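Esterase (Rhizomucor miehei CAU432, PDB 4WY8) hydrolyses carboxylic esters as a carboxylesterase of the alpha/beta-hydrolase fold, probably through a serine-histidine-aspartate triad. Local coordinates at residues 38-51 and 98-110. Residues are numbered along the deposited sequence; the frame is centred on the assembly and turned at random.
Sequences IIDDPKALEGLPDV and LTHRRTVYELTVR
In this alpha/beta-hydrolase fold the loop joining helix 27-39 to the edge strand 51-59, built of successive beta turns, runs alongside helix 101-111, whose Val104 and Thr108 pack on strand 114-118; Arg102 of that helix is where loop and helix are pinned together. Its chain, with CG anti to the backbone N (chi1 171°) and bends at chi2 and chi3, brings the guanidinium end-on to one carbonyl within the type II turn Leu45-Leu48: Arg102 NH1 and NH2 both donate to Glu46 O, at 2.8 and 3.0 Å, from the same face of the carbonyl and with the oxygen close to the guanidinium plane. Leu48 CD1 rests over the centre of one guanidinium face, 3.8 Å from Arg102 CZ, while Arg102 NE donates to Ala297 O. The other Leu48 branch, CD2, covers the neighbouring arginine, 3.6 Å from Arg101 NE, beside Leu45 CD2 on the same face. A water accepts from Arg101 NH2 and lies within bonding distance of Ala44 O.

Further along, Tyr105 is sandwiched: Val51 CG2 sits over the ring in a CH-pi contact, 3.7 Å from its centroid, and Arg101 CG presses on the opposite face. Pro49 wedges between Tyr105 and Val109, its CB 3.8 Å from Val109 CG1. At the other end Ile38 and Leu98 lie alongside each other, running opposite ways, with Ile38 CG2 3.8 Å from Leu98 CG; the Ile39 side chain meets that of Leu98 at about a right angle, CG1 against CD2.

The chemistry is thus divided: apolar packing at both ends, and between them two arginines, each with leucine methyls over a face. Arg102 has its positive charge probably offset by carbonyl dipoles, consistent with holding the turn against the helix, whereas Arg101 meets a water.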
# COMPACT_ATOMS: atom_id res chain seq x y z
N ILE A 38 -7.93 8.00 26.47
CA ILE A 38 -7.85 6.58 26.14
C ILE A 38 -8.61 5.70 27.16
O ILE A 38 -9.44 4.85 26.79
CB ILE A 38 -6.39 6.09 26.05
CG1 ILE A 38 -5.58 6.94 25.05
CG2 ILE A 38 -6.37 4.64 25.66
CD1 ILE A 38 -6.06 6.79 23.59
N ILE A 39 -8.34 5.89 28.45
CA ILE A 39 -8.93 5.03 29.48
C ILE A 39 -10.47 5.14 29.50
O ILE A 39 -11.16 4.14 29.71
CB ILE A 39 -8.38 5.37 30.88
CG1 ILE A 39 -6.86 5.16 30.91
CG2 ILE A 39 -9.03 4.48 31.94
CD1 ILE A 39 -6.17 5.86 32.06
N ASP A 40 -10.98 6.34 29.25
CA ASP A 40 -12.42 6.61 29.26
C ASP A 40 -13.15 6.30 27.95
O ASP A 40 -14.36 6.47 27.86
CB ASP A 40 -12.68 8.07 29.63
CG ASP A 40 -12.11 8.43 30.98
OD1 ASP A 40 -12.09 7.55 31.87
OD2 ASP A 40 -11.69 9.60 31.15
N ASP A 41 -12.42 5.94 26.90
CA ASP A 41 -13.08 5.53 25.67
C ASP A 41 -13.71 4.16 25.92
O ASP A 41 -13.03 3.24 26.38
CB ASP A 41 -12.10 5.50 24.50
CG ASP A 41 -12.79 5.39 23.14
OD1 ASP A 41 -13.67 4.52 22.95
OD2 ASP A 41 -12.44 6.19 22.25
N PRO A 42 -15.01 4.02 25.65
CA PRO A 42 -15.71 2.77 25.96
C PRO A 42 -15.35 1.62 24.99
O PRO A 42 -15.64 0.45 25.24
CB PRO A 42 -17.19 3.15 25.82
CG PRO A 42 -17.20 4.31 24.87
CD PRO A 42 -15.90 5.05 25.07
N LYS A 43 -14.71 1.98 23.89
CA LYS A 43 -14.34 1.04 22.84
C LYS A 43 -12.85 0.65 22.95
O LYS A 43 -12.36 -0.21 22.20
CB LYS A 43 -14.61 1.65 21.47
CG LYS A 43 -16.07 1.91 21.12
CD LYS A 43 -16.76 0.66 20.57
CE LYS A 43 -17.61 1.00 19.34
NZ LYS A 43 -18.02 -0.22 18.58
N ALA A 44 -12.15 1.27 23.89
CA ALA A 44 -10.70 1.16 23.98
C ALA A 44 -10.18 -0.27 24.12
O ALA A 44 -9.09 -0.58 23.65
CB ALA A 44 -10.19 1.99 25.15
N LEU A 45 -10.98 -1.12 24.74
CA LEU A 45 -10.59 -2.50 25.03
C LEU A 45 -11.26 -3.49 24.08
O LEU A 45 -10.86 -4.65 24.01
CB LEU A 45 -10.95 -2.84 26.47
CG LEU A 45 -10.27 -2.06 27.60
CD1 LEU A 45 -10.78 -2.55 28.96
CD2 LEU A 45 -8.77 -2.19 27.53
N GLU A 46 -12.27 -3.03 23.35
CA GLU A 46 -13.01 -3.92 22.46
C GLU A 46 -12.14 -4.44 21.33
O GLU A 46 -11.52 -3.65 20.59
CB GLU A 46 -14.22 -3.22 21.84
CG GLU A 46 -15.41 -3.04 22.76
CD GLU A 46 -16.68 -2.76 21.97
OE1 GLU A 46 -16.67 -3.00 20.73
OE2 GLU A 46 -17.67 -2.30 22.58
N GLY A 47 -12.08 -5.76 21.20
CA GLY A 47 -11.33 -6.41 20.14
C GLY A 47 -9.82 -6.26 20.28
O GLY A 47 -9.07 -6.55 19.35
N LEU A 48 -9.38 -5.82 21.45
CA LEU A 48 -7.96 -5.69 21.71
C LEU A 48 -7.32 -7.09 21.81
O LEU A 48 -7.72 -7.90 22.63
CB LEU A 48 -7.78 -4.87 22.99
CG LEU A 48 -6.48 -4.11 23.27
CD1 LEU A 48 -6.11 -3.12 22.17
CD2 LEU A 48 -6.65 -3.41 24.60
N PRO A 49 -6.30 -7.36 20.98
CA PRO A 49 -5.63 -8.66 20.99
C PRO A 49 -4.93 -8.91 22.31
O PRO A 49 -4.56 -7.96 22.99
CB PRO A 49 -4.59 -8.54 19.86
CG PRO A 49 -5.02 -7.37 19.04
CD PRO A 49 -5.70 -6.44 20.00
N ASP A 50 -4.80 -10.18 22.67
CA ASP A 50 -4.05 -10.61 23.84
C ASP A 50 -2.56 -10.70 23.55
O ASP A 50 -2.15 -11.30 22.54
CB ASP A 50 -4.56 -11.97 24.28
CG ASP A 50 -5.97 -11.93 24.80
OD1 ASP A 50 -6.29 -11.00 25.57
OD2 ASP A 50 -6.76 -12.80 24.38
N VAL A 51 -1.74 -10.14 24.44
CA VAL A 51 -0.30 -10.21 24.24
C VAL A 51 0.38 -10.56 25.53
O VAL A 51 -0.14 -10.29 26.62
CB VAL A 51 0.29 -8.86 23.69
CG1 VAL A 51 -0.34 -8.45 22.34
CG2 VAL A 51 0.15 -7.74 24.72
N LEU A 98 0.14 3.70 26.13
CA LEU A 98 -1.32 3.64 26.21
C LEU A 98 -1.96 4.19 24.93
O LEU A 98 -2.86 3.57 24.36
CB LEU A 98 -1.81 4.41 27.46
CG LEU A 98 -3.29 4.41 27.84
CD1 LEU A 98 -3.85 3.00 28.10
CD2 LEU A 98 -3.56 5.35 29.05
N THR A 99 -1.49 5.34 24.45
CA THR A 99 -2.06 5.88 23.23
C THR A 99 -1.81 4.95 22.05
O THR A 99 -2.64 4.86 21.12
CB THR A 99 -1.51 7.26 22.89
OG1 THR A 99 -0.09 7.20 22.71
CG2 THR A 99 -1.83 8.23 24.02
N HIS A 100 -0.70 4.22 22.09
CA HIS A 100 -0.35 3.39 20.95
C HIS A 100 -0.57 1.92 21.23
O HIS A 100 -0.12 1.06 20.47
CB HIS A 100 1.10 3.63 20.52
CG HIS A 100 1.32 4.97 19.89
ND1 HIS A 100 1.19 6.15 20.59
CD2 HIS A 100 1.60 5.31 18.61
CE1 HIS A 100 1.41 7.17 19.77
NE2 HIS A 100 1.66 6.69 18.56
N ARG A 101 -1.25 1.64 22.34
CA ARG A 101 -1.53 0.27 22.72
C ARG A 101 -2.25 -0.49 21.61
O ARG A 101 -1.92 -1.63 21.30
CB ARG A 101 -2.38 0.22 24.00
CG ARG A 101 -2.84 -1.20 24.34
CD ARG A 101 -3.65 -1.23 25.63
NE ARG A 101 -4.86 -0.43 25.49
CZ ARG A 101 -5.62 -0.06 26.51
NH1 ARG A 101 -5.30 -0.40 27.75
NH2 ARG A 101 -6.71 0.65 26.29
N ARG A 102 -3.26 0.13 21.03
CA ARG A 102 -4.03 -0.55 19.99
C ARG A 102 -3.12 -0.94 18.81
O ARG A 102 -3.03 -2.11 18.41
CB ARG A 102 -5.19 0.37 19.54
CG ARG A 102 -5.95 -0.11 18.31
CD ARG A 102 -6.85 -1.28 18.60
NE ARG A 102 -7.88 -0.89 19.58
CZ ARG A 102 -8.88 -1.67 19.97
NH1 ARG A 102 -9.03 -2.89 19.47
NH2 ARG A 102 -9.75 -1.22 20.86
N THR A 103 -2.41 0.06 18.29
CA THR A 103 -1.51 -0.13 17.17
C THR A 103 -0.46 -1.21 17.45
O THR A 103 -0.22 -2.11 16.63
CB THR A 103 -0.82 1.19 16.83
OG1 THR A 103 -1.82 2.17 16.48
CG2 THR A 103 0.17 1.00 15.69
N VAL A 104 0.16 -1.11 18.62
CA VAL A 104 1.24 -2.00 19.02
C VAL A 104 0.76 -3.44 19.24
O VAL A 104 1.38 -4.40 18.76
CB VAL A 104 1.94 -1.46 20.30
CG1 VAL A 104 2.77 -2.54 20.95
CG2 VAL A 104 2.82 -0.22 19.95
N TYR A 105 -0.36 -3.61 19.93
CA TYR A 105 -0.88 -4.97 20.15
C TYR A 105 -1.25 -5.62 18.82
O TYR A 105 -0.90 -6.80 18.58
CB TYR A 105 -2.10 -4.97 21.09
CG TYR A 105 -1.80 -4.77 22.56
CD1 TYR A 105 -0.63 -4.13 22.98
CD2 TYR A 105 -2.70 -5.20 23.54
CE1 TYR A 105 -0.37 -3.92 24.34
CE2 TYR A 105 -2.45 -5.00 24.91
CZ TYR A 105 -1.28 -4.36 25.30
OH TYR A 105 -1.01 -4.16 26.64
N GLU A 106 -1.91 -4.84 17.95
CA GLU A 106 -2.28 -5.38 16.62
C GLU A 106 -1.05 -5.76 15.78
O GLU A 106 -1.02 -6.81 15.15
CB GLU A 106 -3.14 -4.38 15.84
CG GLU A 106 -4.59 -4.28 16.31
CD GLU A 106 -5.44 -5.54 16.04
OE1 GLU A 106 -5.06 -6.39 15.20
OE2 GLU A 106 -6.51 -5.66 16.68
N LEU A 107 -0.06 -4.89 15.75
CA LEU A 107 1.17 -5.16 15.02
C LEU A 107 1.86 -6.42 15.57
O LEU A 107 2.32 -7.28 14.83
CB LEU A 107 2.10 -3.95 15.12
CG LEU A 107 3.42 -4.00 14.36
CD1 LEU A 107 3.24 -4.19 12.82
CD2 LEU A 107 4.26 -2.76 14.68
N THR A 108 1.90 -6.50 16.89
CA THR A 108 2.46 -7.65 17.57
C THR A 108 1.83 -8.94 17.10
O THR A 108 2.56 -9.86 16.70
CB THR A 108 2.28 -7.54 19.09
OG1 THR A 108 2.98 -6.39 19.59
CG2 THR A 108 2.77 -8.82 19.77
N VAL A 109 0.50 -9.03 17.13
CA VAL A 109 -0.06 -10.35 16.78
C VAL A 109 -0.17 -10.58 15.28
O VAL A 109 -0.13 -11.73 14.82
CB VAL A 109 -1.46 -10.57 17.40
CG1 VAL A 109 -1.39 -10.42 18.93
CG2 VAL A 109 -2.46 -9.57 16.83
N ARG A 110 -0.28 -9.51 14.50
CA ARG A 110 -0.37 -9.72 13.05
C ARG A 110 1.00 -10.08 12.47
O ARG A 110 1.09 -10.92 11.61
CB ARG A 110 -0.92 -8.48 12.35
CG ARG A 110 -2.39 -8.22 12.67
CD ARG A 110 -2.91 -7.03 11.87
NE ARG A 110 -4.11 -6.43 12.45
CZ ARG A 110 -4.99 -5.71 11.77
NH1 ARG A 110 -4.82 -5.50 10.46
NH2 ARG A 110 -6.04 -5.17 12.40
O HOH W 1 -6.40 0.97 23.37